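Local coordinates for putative cytoplasmic protein (Salmonella enterica subsp. enterica serovar Typhimurium, PDB 4IQN), which is of unknown function, belongs to the DUF5066 family and may be a secreted effector of this pathogen, at residues 74-79 with 125-130; 136-141 with 149-154; 13-18 with 63-68; 67-72 with 171-176. All coordinates share one frame; numbering follows the deposited sequence. Where two conformers were deposited one is given.

Contact 1: residues 74-79 with 125-130; sequences IETLQK and LIRIDH
The carboxylate of Asp-129 grips the backbone where the chain begins to coil after Ile-74, and polar bonds dominate this half of the contact. Asp-129 OD2 takes the N-H of Thr-76 on its syn lone pair, with N to OD2 at 2.9 Å and the bond nearly straight (170°). The N-H of Glu-75 also lies near OD2, but at 123° it is poorly aimed and the bond is weak. The other oxygen, OD1, faces the hydroxyl of Thr-76; OG1 is modelled only 2.4 Å from it, too short for the length to be trusted, though a hydrogen bond is likely. With OG1 beside its own backbone N (chi1 -64°), Thr-76 turns hydroxyl and N-H to the same carboxylate.

A water extends the network: it accepts from the N-H of Leu-77 and lies 2.7 Å from Arg-127 O and 2.8 Å from Asp-129 OD2.

Apolar contacts make up the rest. Leu-77 CB rests on Ile-126 CG2 at 3.7 Å, a branched pair suited to the buried side of strand 124-128, while Thr-76 CG2 leans on the aliphatic CG of Arg-127 at 4.0 Å. The guanidinium of Arg-127 turns elsewhere, to Ile-128 O and to a salt bridge with Glu-95.

A short acidic side chain on segment 125-130 thus serves N-H groups at the start of a helical turn, and their dipoles would probably stabilise its negative charge.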
loop_
_atom_site.group_PDB
_atom_site.type_symbol
_atom_site.label_atom_id
_atom_site.label_comp_id
_atom_site.label_asym_id
_atom_site.label_seq_id
_atom_site.Cartn_x
_atom_site.Cartn_y
_atom_site.Cartn_z
ATOM N N ILE A 74 7.517 -5.520 -0.638
ATOM C CA ILE A 74 7.956 -4.154 -0.397
ATOM C C ILE A 74 9.039 -3.720 -1.371
ATOM O O ILE A 74 9.872 -2.907 -1.034
ATOM C CB ILE A 74 8.445 -4.019 1.054
ATOM C CG1 ILE A 74 9.530 -5.056 1.370
ATOM C CG2 ILE A 74 7.297 -4.202 2.037
ATOM C CD1 ILE A 74 10.221 -4.793 2.680
ATOM N N GLU A 75 9.021 -4.260 -2.586
ATOM C CA GLU A 75 10.044 -3.950 -3.586
ATOM C C GLU A 75 9.854 -2.579 -4.229
ATOM O O GLU A 75 10.766 -1.741 -4.240
ATOM C CB GLU A 75 10.065 -5.023 -4.651
ATOM C CG GLU A 75 11.102 -4.858 -5.731
ATOM C CD GLU A 75 11.084 -6.051 -6.636
ATOM O OE1 GLU A 75 10.315 -6.023 -7.603
ATOM O OE2 GLU A 75 11.775 -7.029 -6.336
ATOM N N THR A 76 8.677 -2.355 -4.775
ATOM C CA THR A 76 8.386 -1.150 -5.532
ATOM C C THR A 76 8.599 0.132 -4.708
ATOM O O THR A 76 9.089 1.164 -5.235
ATOM C CB THR A 76 6.934 -1.208 -6.059
ATOM O OG1 THR A 76 6.808 -2.302 -6.992
ATOM C CG2 THR A 76 6.541 0.087 -6.739
ATOM N N LEU A 77 8.225 0.084 -3.437
ATOM C CA LEU A 77 8.236 1.290 -2.613
ATOM C C LEU A 77 9.654 1.814 -2.452
ATOM O O LEU A 77 9.870 3.027 -2.220
ATOM C CB LEU A 77 7.591 1.039 -1.261
ATOM C CG LEU A 77 8.272 0.078 -0.293
ATOM C CD1 LEU A 77 9.327 0.781 0.578
ATOM C CD2 LEU A 77 7.204 -0.624 0.566
ATOM N N GLN A 78 10.631 0.929 -2.579
ATOM C CA GLN A 78 12.040 1.352 -2.396
ATOM C C GLN A 78 12.535 2.253 -3.549
ATOM O O GLN A 78 13.508 2.982 -3.399
ATOM C CB GLN A 78 12.948 0.128 -2.165
ATOM C CG GLN A 78 12.489 -0.637 -0.924
ATOM C CD GLN A 78 13.279 -1.865 -0.608
ATOM O OE1 GLN A 78 14.490 -1.812 -0.442
ATOM N NE2 GLN A 78 12.588 -2.981 -0.455
ATOM N N LYS A 79 11.853 2.192 -4.688
ATOM C CA LYS A 79 12.114 3.047 -5.810
ATOM C C LYS A 79 11.722 4.501 -5.495
ATOM O O LYS A 79 12.116 5.403 -6.235
ATOM C CB LYS A 79 11.372 2.544 -7.059
ATOM C CG LYS A 79 11.936 1.249 -7.690
ATOM C CD LYS A 79 11.010 0.707 -8.798
ATOM C CE LYS A 79 11.403 -0.705 -9.230
ATOM N NZ LYS A 79 11.008 -0.999 -10.633
ATOM N N LEU A 125 0.348 7.697 -1.006
ATOM C CA LEU A 125 0.211 6.244 -1.141
ATOM C C LEU A 125 1.585 5.625 -1.152
ATOM O O LEU A 125 2.505 6.175 -1.707
ATOM C CB LEU A 125 -0.486 5.853 -2.462
ATOM C CG LEU A 125 -1.864 6.453 -2.688
ATOM C CD1 LEU A 125 -2.362 6.220 -4.109
ATOM C CD2 LEU A 125 -2.822 5.861 -1.676
ATOM N N ILE A 126 1.697 4.457 -0.532
ATOM C CA ILE A 126 2.851 3.597 -0.676
ATOM C C ILE A 126 2.380 2.354 -1.379
ATOM O O ILE A 126 1.458 1.665 -0.880
ATOM C CB ILE A 126 3.489 3.226 0.684
ATOM C CG1 ILE A 126 4.087 4.455 1.396
ATOM C CG2 ILE A 126 4.572 2.182 0.503
ATOM C CD1 ILE A 126 4.653 4.114 2.772
ATOM N N ARG A 127 3.014 2.023 -2.499
ATOM C CA ARG A 127 2.604 0.837 -3.270
ATOM C C ARG A 127 3.142 -0.407 -2.610
ATOM O O ARG A 127 4.305 -0.462 -2.224
ATOM C CB ARG A 127 3.135 0.921 -4.701
ATOM C CG ARG A 127 2.681 -0.151 -5.686
ATOM C CD ARG A 127 1.184 -0.166 -5.854
ATOM N NE ARG A 127 0.833 -0.693 -7.163
ATOM C CZ ARG A 127 0.559 -1.970 -7.435
ATOM N NH1 ARG A 127 0.546 -2.913 -6.483
ATOM N NH2 ARG A 127 0.255 -2.287 -8.675
ATOM N N ILE A 128 2.292 -1.416 -2.483
ATOM C CA ILE A 128 2.678 -2.751 -1.978
ATOM C C ILE A 128 2.556 -3.737 -3.140
ATOM O O ILE A 128 1.575 -3.699 -3.891
ATOM C CB ILE A 128 1.748 -3.189 -0.838
ATOM C CG1 ILE A 128 1.910 -2.288 0.380
ATOM C CG2 ILE A 128 1.937 -4.682 -0.448
ATOM C CD1 ILE A 128 3.247 -2.384 1.100
ATOM N N ASP A 129 3.548 -4.611 -3.295
ATOM C CA ASP A 129 3.564 -5.569 -4.377
ATOM C C ASP A 129 2.656 -6.732 -3.966
ATOM O O ASP A 129 2.741 -7.215 -2.862
ATOM C CB ASP A 129 4.975 -6.021 -4.649
ATOM C CG ASP A 129 5.882 -4.839 -5.020
ATOM O OD1 ASP A 129 5.705 -4.311 -6.156
ATOM O OD2 ASP A 129 6.714 -4.421 -4.175
ATOM N N HIS A 130 1.776 -7.130 -4.869
ATOM C CA HIS A 130 0.675 -8.026 -4.547
ATOM C C HIS A 130 0.837 -9.351 -5.273
ATOM O O HIS A 130 1.655 -9.481 -6.183
ATOM C CB HIS A 130 -0.646 -7.351 -4.924
ATOM C CG HIS A 130 -1.862 -8.113 -4.501
ATOM N ND1 HIS A 130 -1.983 -8.688 -3.259
ATOM C CD2 HIS A 130 -3.009 -8.396 -5.166
ATOM C CE1 HIS A 130 -3.159 -9.289 -3.168
ATOM N NE2 HIS A 130 -3.792 -9.136 -4.320
HETATM O O HOH W 1 6.461 -2.074 -2.587
#

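Contact 2: residues 136-141 with 149-154; sequences IFIYIT and YPIARM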
loop_
_atom_site.group_PDB
_atom_site.type_symbol
_atom_site.label_atom_id
_atom_site.label_comp_id
_atom_site.label_asym_id
_atom_site.label_seq_id
_atom_site.Cartn_x
_atom_site.Cartn_y
_atom_site.Cartn_z
ATOM N N ILE A 136 -2.353 -2.804 -4.404
ATOM C CA ILE A 136 -2.497 -2.684 -2.984
ATOM C C ILE A 136 -1.664 -1.454 -2.584
ATOM O O ILE A 136 -0.543 -1.285 -3.108
ATOM C CB ILE A 136 -1.865 -3.891 -2.248
ATOM C CG1 ILE A 136 -2.381 -5.257 -2.738
ATOM C CG2 ILE A 136 -1.982 -3.775 -0.747
ATOM C CD1 ILE A 136 -3.839 -5.440 -2.518
ATOM N N PHE A 137 -2.201 -0.623 -1.677
ATOM C CA PHE A 137 -1.493 0.598 -1.247
ATOM C C PHE A 137 -1.653 0.751 0.251
ATOM O O PHE A 137 -2.672 0.395 0.839
ATOM C CB PHE A 137 -2.069 1.866 -1.876
ATOM C CG PHE A 137 -2.294 1.804 -3.344
ATOM C CD1 PHE A 137 -1.319 2.205 -4.245
ATOM C CD2 PHE A 137 -3.507 1.373 -3.854
ATOM C CE1 PHE A 137 -1.522 2.147 -5.605
ATOM C CE2 PHE A 137 -3.726 1.340 -5.196
ATOM C CZ PHE A 137 -2.742 1.709 -6.089
ATOM N N ILE A 138 -0.636 1.297 0.888
ATOM C CA ILE A 138 -0.780 1.814 2.191
ATOM C C ILE A 138 -1.299 3.237 2.007
ATOM O O ILE A 138 -0.718 4.030 1.230
ATOM C CB ILE A 138 0.548 1.788 2.987
ATOM C CG1 ILE A 138 1.218 0.408 2.941
ATOM C CG2 ILE A 138 0.284 2.145 4.419
ATOM C CD1 ILE A 138 2.549 0.402 3.680
ATOM N N TYR A 139 -2.379 3.539 2.710
ATOM C CA TYR A 139 -3.118 4.803 2.551
ATOM C C TYR A 139 -2.664 5.735 3.642
ATOM O O TYR A 139 -3.028 5.550 4.804
ATOM C CB TYR A 139 -4.636 4.524 2.671
ATOM C CG TYR A 139 -5.523 5.512 1.977
ATOM C CD1 TYR A 139 -5.475 5.671 0.591
ATOM C CD2 TYR A 139 -6.440 6.286 2.688
ATOM C CE1 TYR A 139 -6.309 6.598 -0.064
ATOM C CE2 TYR A 139 -7.277 7.212 2.025
ATOM C CZ TYR A 139 -7.202 7.365 0.656
ATOM O OH TYR A 139 -8.032 8.287 -0.008
ATOM N N ILE A 140 -1.844 6.739 3.287
ATOM C CA ILE A 140 -1.148 7.522 4.299
ATOM C C ILE A 140 -2.024 8.679 4.815
ATOM O O ILE A 140 -1.950 9.792 4.327
ATOM C CB ILE A 140 0.164 8.058 3.747
ATOM C CG1 ILE A 140 1.019 6.955 3.136
ATOM C CG2 ILE A 140 0.957 8.813 4.835
ATOM C CD1 ILE A 140 1.417 5.802 4.060
ATOM N N THR A 141 -2.883 8.374 5.779
ATOM C CA THR A 141 -3.770 9.334 6.391
ATOM C C THR A 141 -3.300 9.511 7.815
ATOM O O THR A 141 -2.408 10.332 8.066
ATOM C CB THR A 141 -5.229 8.883 6.307
ATOM O OG1 THR A 141 -5.298 7.528 6.716
ATOM C CG2 THR A 141 -5.721 8.977 4.888
ATOM N N TYR A 149 -1.318 2.413 9.194
ATOM C CA TYR A 149 -2.222 3.084 8.280
ATOM C C TYR A 149 -3.154 2.047 7.627
ATOM O O TYR A 149 -2.844 0.862 7.581
ATOM C CB TYR A 149 -1.473 3.771 7.168
ATOM C CG TYR A 149 -0.633 4.934 7.603
ATOM C CD1 TYR A 149 -1.211 6.112 7.995
ATOM C CD2 TYR A 149 0.766 4.833 7.598
ATOM C CE1 TYR A 149 -0.401 7.204 8.353
ATOM C CE2 TYR A 149 1.563 5.891 7.993
ATOM C CZ TYR A 149 0.960 7.074 8.371
ATOM O OH TYR A 149 1.688 8.160 8.755
ATOM N N PRO A 150 -4.260 2.507 7.046
ATOM C CA PRO A 150 -5.112 1.527 6.331
ATOM C C PRO A 150 -4.481 1.013 5.041
ATOM O O PRO A 150 -3.526 1.602 4.516
ATOM C CB PRO A 150 -6.367 2.327 5.987
ATOM C CG PRO A 150 -6.277 3.599 6.731
ATOM C CD PRO A 150 -4.830 3.855 7.008
ATOM N N ILE A 151 -5.020 -0.083 4.517
ATOM C CA ILE A 151 -4.715 -0.556 3.186
ATOM C C ILE A 151 -5.853 -0.156 2.242
ATOM O O ILE A 151 -7.030 -0.213 2.616
ATOM C CB ILE A 151 -4.578 -2.086 3.201
ATOM C CG1 ILE A 151 -3.337 -2.463 4.035
ATOM C CG2 ILE A 151 -4.512 -2.682 1.792
ATOM C CD1 ILE A 151 -2.026 -2.121 3.347
ATOM N N ALA A 152 -5.480 0.265 1.038
ATOM C CA ALA A 152 -6.434 0.490 -0.049
ATOM C C ALA A 152 -6.156 -0.515 -1.150
ATOM O O ALA A 152 -4.998 -0.947 -1.340
ATOM C CB ALA A 152 -6.313 1.886 -0.580
ATOM N N ARG A 153 -7.218 -0.871 -1.879
ATOM C CA ARG A 153 -7.141 -1.749 -3.019
ATOM C C ARG A 153 -7.689 -1.073 -4.267
ATOM O O ARG A 153 -8.594 -0.230 -4.180
ATOM C CB ARG A 153 -7.923 -3.070 -2.760
ATOM C CG ARG A 153 -7.234 -3.989 -1.801
ATOM C CD ARG A 153 -8.076 -5.197 -1.480
ATOM N NE ARG A 153 -7.378 -6.170 -0.674
ATOM C CZ ARG A 153 -6.758 -7.261 -1.135
ATOM N NH1 ARG A 153 -6.768 -7.580 -2.415
ATOM N NH2 ARG A 153 -6.170 -8.079 -0.295
HETATM N N MSE A 154 -7.149 -1.446 -5.422
HETATM C CA MSE A 154 -7.668 -0.980 -6.704
HETATM C C MSE A 154 -7.753 -2.129 -7.677
HETATM O O MSE A 154 -6.807 -2.875 -7.890
HETATM C CB MSE A 154 -6.857 0.195 -7.227
HETATM C CG MSE A 154 -7.278 0.623 -8.620
HETATM SE SE MSE A 154 -6.230 2.183 -9.058
HETATM C CE MSE A 154 -7.511 2.990 -10.291
#
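Ile-140 and Tyr-149 pack beside the loop of a beta hairpin whose arms, strands 135-140 and 151-155, are the central pair of a four-stranded antiparallel sheet. The methyl CD1 of Ile-140 sits over one face of the Tyr-149 ring, 4.1 Å from its centroid, in a CH-pi contact. Ile-140 is the centre of an inverse gamma turn, which bends the chain there. The ring's hydroxyl reaches Glu-50 O.

Farther along, side chains alternate between the sheet's faces. On one face Ile-136, Ile-138, Ile-151 and Arg-153 gather: Ile-136 CG2 meets Ile-151 CG2 obliquely at 3.7 Å, and Ile-138 CG2 lies against Tyr-149 CB at 3.6 Å, the two side chains crossing at about a right angle. Beta-branched isoleucines suit the extended backbone. On the other face, small Ala-152 fits between larger neighbours, its CB 4.0 Å from Tyr-139 CD1, while the Phe-137 ring receives, at its edge, CB of Met-154, which is a selenomethionine here.

The backbones are joined by a reciprocal pair of hydrogen bonds between Phe-137 and Ala-152, and by Tyr-139 N to Pro-150 O. Arg-153 runs extended from CG to NE alongside Ile-136, and its NH2 forms a salt bridge with Glu-163. Over one face of that guanidinium lies Ile-136 CD1, 3.6 Å from Arg-153 NH1.

Contact 3: residues 13-18 with 63-68; sequences ELVKKV and RDLLSN
Val-18, in the last turn of helix 8-18, rests its side chain on the backbone and CB of Asn-68, and this is the close part of the contact. Val-18 CB and Asn-68 CB are 4.0 Å apart, and Val-18 CG2 lies 3.9 Å from Asn-68 N. With chi1 at -58°, CG2 falls between the backbone N and the carbonyl carbon of Val-18, which carries this methyl to the Asn-68 amide. That N-H is buried here and finds no acceptor in the model, a small polar cost paid for the packing. A compact branched residue suits this spot, since the backbone approaches to 5.2 Å between the CA atoms of Val-18 and Asn-68.

One helical turn back the fit is looser: Val-15 CG1 touches Leu-65 CD2 at 4.2 Å, an apolar contact of buried side chains. The solvent side of the helix carries Glu-13, Lys-16 and Lys-17, exposed charged residues as expected there; Lys-16 NZ and Glu-13 OE2 form a salt bridge at 3.5 Å, its hydrogen bond weak.

Leu-66 N is held by Asn-19 OD1 just beyond the helix. Helix 166-174 lies against both parts, with Ile-174 packing on Val-15 and Asn-68, while Leu-65 reaches Val-73 in the same long loop between strands 48-49 and 86-87.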
loop_
_atom_site.group_PDB
_atom_site.type_symbol
_atom_site.label_atom_id
_atom_site.label_comp_id
_atom_site.label_asym_id
_atom_site.label_seq_id
_atom_site.Cartn_x
_atom_site.Cartn_y
_atom_site.Cartn_z
ATOM N N GLU A 13 8.028 -13.169 12.961
ATOM C CA GLU A 13 8.428 -14.569 13.076
ATOM C C GLU A 13 7.820 -15.421 11.965
ATOM O O GLU A 13 8.492 -16.320 11.432
ATOM C CB GLU A 13 8.067 -15.185 14.452
ATOM C CG GLU A 13 8.833 -14.584 15.631
ATOM C CD GLU A 13 10.346 -14.508 15.408
ATOM O OE1 GLU A 13 11.016 -15.554 15.451
ATOM O OE2 GLU A 13 10.879 -13.395 15.192
ATOM N N LEU A 14 6.557 -15.172 11.637
ATOM C CA LEU A 14 5.910 -15.889 10.546
ATOM C C LEU A 14 6.503 -15.486 9.193
ATOM O O LEU A 14 6.712 -16.329 8.337
ATOM C CB LEU A 14 4.394 -15.695 10.599
ATOM C CG LEU A 14 3.724 -16.195 11.889
ATOM C CD1 LEU A 14 2.314 -15.638 11.997
ATOM C CD2 LEU A 14 3.728 -17.714 11.968
ATOM N N VAL A 15 6.832 -14.213 9.017
ATOM C CA VAL A 15 7.441 -13.764 7.767
ATOM C C VAL A 15 8.810 -14.430 7.596
ATOM O O VAL A 15 9.098 -14.961 6.517
ATOM C CB VAL A 15 7.507 -12.231 7.667
ATOM C CG1 VAL A 15 8.376 -11.805 6.485
ATOM C CG2 VAL A 15 6.111 -11.649 7.511
ATOM N N LYS A 16 9.618 -14.451 8.664
ATOM C CA LYS A 16 10.900 -15.199 8.679
ATOM C C LYS A 16 10.699 -16.657 8.297
ATOM O O LYS A 16 11.551 -17.265 7.662
ATOM C CB LYS A 16 11.558 -15.181 10.060
ATOM C CG LYS A 16 12.231 -13.880 10.418
ATOM C CD LYS A 16 12.860 -13.970 11.790
ATOM C CE LYS A 16 13.428 -12.620 12.161
ATOM N NZ LYS A 16 13.869 -12.639 13.558
ATOM N N LYS A 17 9.576 -17.211 8.711
ATOM C CA LYS A 17 9.287 -18.605 8.480
ATOM C C LYS A 17 8.988 -18.934 7.030
ATOM O O LYS A 17 9.423 -19.960 6.565
ATOM C CB LYS A 17 8.148 -19.078 9.379
ATOM C CG LYS A 17 7.838 -20.550 9.231
ATOM C CD LYS A 17 6.887 -21.024 10.316
ATOM C CE LYS A 17 6.579 -22.504 10.136
ATOM N NZ LYS A 17 6.613 -23.208 11.440
ATOM N N VAL A 18 8.270 -18.074 6.319
ATOM C CA VAL A 18 7.883 -18.353 4.921
ATOM C C VAL A 18 8.819 -17.752 3.857
ATOM O O VAL A 18 8.706 -18.085 2.676
ATOM C CB VAL A 18 6.443 -17.849 4.604
ATOM C CG1 VAL A 18 5.404 -18.486 5.524
ATOM C CG2 VAL A 18 6.355 -16.331 4.675
ATOM N N ARG A 63 14.804 -6.396 3.265
ATOM C CA ARG A 63 14.228 -5.458 2.314
ATOM C C ARG A 63 13.838 -6.155 1.014
ATOM O O ARG A 63 13.142 -5.553 0.180
ATOM C CB ARG A 63 15.185 -4.295 2.053
ATOM C CG ARG A 63 16.214 -4.577 1.011
ATOM C CD ARG A 63 17.273 -3.483 0.965
ATOM N NE ARG A 63 18.142 -3.528 2.130
ATOM C CZ ARG A 63 19.132 -2.667 2.326
ATOM N NH1 ARG A 63 19.363 -1.713 1.437
ATOM N NH2 ARG A 63 19.892 -2.761 3.394
ATOM N N ASP A 64 14.288 -7.405 0.851
ATOM C CA ASP A 64 14.077 -8.176 -0.367
ATOM C C ASP A 64 13.232 -9.450 -0.115
ATOM O O ASP A 64 13.268 -10.411 -0.896
ATOM C CB ASP A 64 15.445 -8.543 -0.976
ATOM C CG ASP A 64 16.200 -7.329 -1.525
ATOM O OD1 ASP A 64 15.535 -6.410 -2.072
ATOM O OD2 ASP A 64 17.466 -7.304 -1.437
ATOM N N LEU A 65 12.450 -9.445 0.953
ATOM C CA LEU A 65 11.644 -10.616 1.319
ATOM C C LEU A 65 10.687 -11.006 0.210
ATOM O O LEU A 65 10.260 -10.170 -0.582
ATOM C CB LEU A 65 10.914 -10.387 2.644
ATOM C CG LEU A 65 9.791 -9.378 2.637
ATOM C CD1 LEU A 65 8.459 -10.076 2.336
ATOM C CD2 LEU A 65 9.708 -8.691 3.987
ATOM N N LEU A 66 10.425 -12.305 0.148
ATOM C CA LEU A 66 9.517 -12.926 -0.797
ATOM C C LEU A 66 8.535 -13.749 0.027
ATOM O O LEU A 66 8.945 -14.536 0.875
ATOM C CB LEU A 66 10.298 -13.838 -1.766
ATOM C CG LEU A 66 11.214 -13.163 -2.784
ATOM C CD1 LEU A 66 12.068 -14.132 -3.595
ATOM C CD2 LEU A 66 10.355 -12.325 -3.724
ATOM N N SER A 67 7.237 -13.557 -0.209
ATOM C CA SER A 67 6.229 -14.254 0.537
ATOM C C SER A 67 6.223 -15.737 0.215
ATOM O O SER A 67 6.978 -16.206 -0.645
ATOM C CB SER A 67 4.844 -13.702 0.208
ATOM O OG SER A 67 4.477 -14.030 -1.118
ATOM N N ASN A 68 5.357 -16.457 0.929
ATOM C CA ASN A 68 5.007 -17.838 0.593
ATOM C C ASN A 68 4.556 -18.042 -0.862
ATOM O O ASN A 68 4.576 -19.171 -1.360
ATOM C CB ASN A 68 3.949 -18.414 1.556
ATOM C CG ASN A 68 2.755 -17.483 1.774
ATOM O OD1 ASN A 68 2.931 -16.356 2.171
ATOM N ND2 ASN A 68 1.541 -17.973 1.551
#

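Contact 4: residues 67-72 with 171-176; sequences SNYNMP and YNIISG
The side-chain amide of Asn-68 donates to the carbonyl of Ile-173 near the C-terminal end of helix 166-174. ND2 lies 3.0 Å from Ile-173 O, and the bond is fairly straight at 164°. Ile-173 O stays in the plane of the Asn-68 amide, whereas the donor is tilted 33° from the carbonyl plane. The same oxygen also meets the edge of the Tyr-69 ring, with CE1 at 3.6 Å. Ile-173 CG2 packs beside these groups, 3.9 Å from Tyr-69 CD1 and 4.0 Å from Ser-67 CB; its branched side chain thus covers the aliphatic and aromatic parts while its carbonyl takes the polar one.

What presents Asn-68 and Tyr-69 together is a type I beta turn from Ser-67 to Asn-70, in which they hold the two central positions. Ser-67 reinforces it with an ST turn, its OG accepting from Tyr-69 N at 3.0 Å; chi1 of 69° sets the hydroxyl between the backbone N and the carbonyl carbon, where it can meet the N-H of Tyr-69. Ser-67 N further bonds to Met-71 O.

On the helix side, Ser-175 OG donates to Asn-172 O, which Ser-175 N also uses as acceptor. Farther out, Tyr-171 lies on Leu-11 of helix 8-18, and its hydroxyl bonds to Ser-7 O.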
loop_
_atom_site.group_PDB
_atom_site.type_symbol
_atom_site.label_atom_id
_atom_site.label_comp_id
_atom_site.label_asym_id
_atom_site.label_seq_id
_atom_site.Cartn_x
_atom_site.Cartn_y
_atom_site.Cartn_z
ATOM N N SER A 67 7.237 -13.557 -0.209
ATOM C CA SER A 67 6.229 -14.254 0.537
ATOM C C SER A 67 6.223 -15.737 0.215
ATOM O O SER A 67 6.978 -16.206 -0.645
ATOM C CB SER A 67 4.844 -13.702 0.208
ATOM O OG SER A 67 4.477 -14.030 -1.118
ATOM N N ASN A 68 5.357 -16.457 0.929
ATOM C CA ASN A 68 5.007 -17.838 0.593
ATOM C C ASN A 68 4.556 -18.042 -0.862
ATOM O O ASN A 68 4.576 -19.171 -1.360
ATOM C CB ASN A 68 3.949 -18.414 1.556
ATOM C CG ASN A 68 2.755 -17.483 1.774
ATOM O OD1 ASN A 68 2.931 -16.356 2.171
ATOM N ND2 ASN A 68 1.541 -17.973 1.551
ATOM N N TYR A 69 4.147 -16.968 -1.533
ATOM C CA TYR A 69 3.851 -16.983 -2.965
ATOM C C TYR A 69 5.085 -16.837 -3.865
ATOM O O TYR A 69 4.956 -16.838 -5.083
ATOM C CB TYR A 69 2.877 -15.844 -3.301
ATOM C CG TYR A 69 1.455 -16.095 -2.887
ATOM C CD1 TYR A 69 1.038 -15.868 -1.571
ATOM C CD2 TYR A 69 0.504 -16.540 -3.818
ATOM C CE1 TYR A 69 -0.265 -16.087 -1.195
ATOM C CE2 TYR A 69 -0.806 -16.747 -3.439
ATOM C CZ TYR A 69 -1.171 -16.511 -2.130
ATOM O OH TYR A 69 -2.451 -16.703 -1.741
ATOM N N ASN A 70 6.263 -16.745 -3.259
ATOM C CA ASN A 70 7.512 -16.490 -3.948
ATOM C C ASN A 70 7.472 -15.194 -4.753
ATOM O O ASN A 70 7.983 -15.142 -5.863
ATOM C CB ASN A 70 7.884 -17.674 -4.835
ATOM C CG ASN A 70 9.332 -17.693 -5.185
ATOM O OD1 ASN A 70 10.185 -17.205 -4.424
ATOM N ND2 ASN A 70 9.641 -18.248 -6.353
HETATM N N MSE A 71 6.854 -14.163 -4.185
HETATM C CA MSE A 71 6.710 -12.856 -4.842
HETATM C C MSE A 71 6.977 -11.780 -3.822
HETATM O O MSE A 71 6.713 -11.972 -2.634
HETATM C CB MSE A 71 5.287 -12.698 -5.406
HETATM C CG MSE A 71 4.909 -13.870 -6.294
HETATM SE SE MSE A 71 3.111 -13.658 -7.049
HETATM C CE MSE A 71 3.349 -11.934 -7.931
ATOM N N PRO A 72 7.485 -10.630 -4.266
ATOM C CA PRO A 72 7.849 -9.571 -3.338
ATOM C C PRO A 72 6.651 -8.872 -2.692
ATOM O O PRO A 72 5.521 -9.096 -3.107
ATOM C CB PRO A 72 8.654 -8.602 -4.206
ATOM C CG PRO A 72 8.160 -8.804 -5.591
ATOM C CD PRO A 72 7.821 -10.268 -5.661
ATOM N N TYR A 171 -1.035 -11.219 7.317
ATOM C CA TYR A 171 -1.544 -12.429 7.972
ATOM C C TYR A 171 -2.383 -13.224 6.982
ATOM O O TYR A 171 -2.322 -14.475 6.941
ATOM C CB TYR A 171 -2.364 -12.096 9.224
ATOM C CG TYR A 171 -1.562 -12.075 10.509
ATOM C CD1 TYR A 171 -1.197 -13.261 11.157
ATOM C CD2 TYR A 171 -1.147 -10.891 11.066
ATOM C CE1 TYR A 171 -0.456 -13.244 12.318
ATOM C CE2 TYR A 171 -0.413 -10.873 12.253
ATOM C CZ TYR A 171 -0.057 -12.044 12.875
ATOM O OH TYR A 171 0.689 -12.033 14.058
ATOM N N ASN A 172 -3.169 -12.509 6.192
ATOM C CA ASN A 172 -4.004 -13.175 5.190
ATOM C C ASN A 172 -3.136 -13.815 4.083
ATOM O O ASN A 172 -3.345 -14.970 3.732
ATOM C CB ASN A 172 -5.078 -12.246 4.658
ATOM C CG ASN A 172 -6.248 -12.096 5.617
ATOM O OD1 ASN A 172 -6.281 -11.244 6.513
ATOM N ND2 ASN A 172 -7.210 -12.937 5.443
ATOM N N ILE A 173 -2.112 -13.106 3.600
ATOM C CA ILE A 173 -1.213 -13.678 2.590
ATOM C C ILE A 173 -0.586 -14.974 3.097
ATOM O O ILE A 173 -0.582 -15.981 2.402
ATOM C CB ILE A 173 -0.105 -12.680 2.164
ATOM C CG1 ILE A 173 -0.689 -11.485 1.416
ATOM C CG2 ILE A 173 1.012 -13.353 1.377
ATOM C CD1 ILE A 173 -1.374 -11.815 0.115
ATOM N N ILE A 174 -0.089 -14.924 4.324
ATOM C CA ILE A 174 0.651 -16.030 4.917
ATOM C C ILE A 174 -0.223 -17.218 5.333
ATOM O O ILE A 174 0.278 -18.326 5.488
ATOM C CB ILE A 174 1.423 -15.510 6.135
ATOM C CG1 ILE A 174 2.597 -14.664 5.636
ATOM C CG2 ILE A 174 1.886 -16.649 7.018
ATOM C CD1 ILE A 174 3.316 -13.905 6.718
ATOM N N SER A 175 -1.527 -16.992 5.473
ATOM C CA SER A 175 -2.460 -18.038 5.966
ATOM C C SER A 175 -2.526 -19.285 5.082
ATOM O O SER A 175 -2.840 -20.365 5.568
ATOM C CB SER A 175 -3.892 -17.482 6.175
ATOM O OG SER A 175 -4.514 -17.168 4.938
ATOM N N GLY A 176 -2.238 -19.147 3.797
ATOM C CA GLY A 176 -2.340 -20.271 2.871
ATOM C C GLY A 176 -1.240 -21.292 3.037
ATOM O O GLY A 176 -1.366 -22.413 2.552
#

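From the N terminus, contact 3 comes first, closing a loop from helix 8-18 to the long segment between strands 48-49 and 86-87. Contact 4 starts where contact 3 ends, sharing Ser-67 and Asn-68, and closes a far larger loop onto helix 166-174. Contacts 1 and 2 both nest within that loop, one after the other: contact 1 ties the long segment to edge strand 124-128, and contact 2 is the following hairpin. Strands 124-128 and 135-140 are neighbours in the sheet, so contacts 1 and 2 adjoin through backbone bonds. Residues 63-79 thereby link both helices to the four-stranded sheet, and Gln-78 NE2 to Arg-63 O joins contacts 1 and 3.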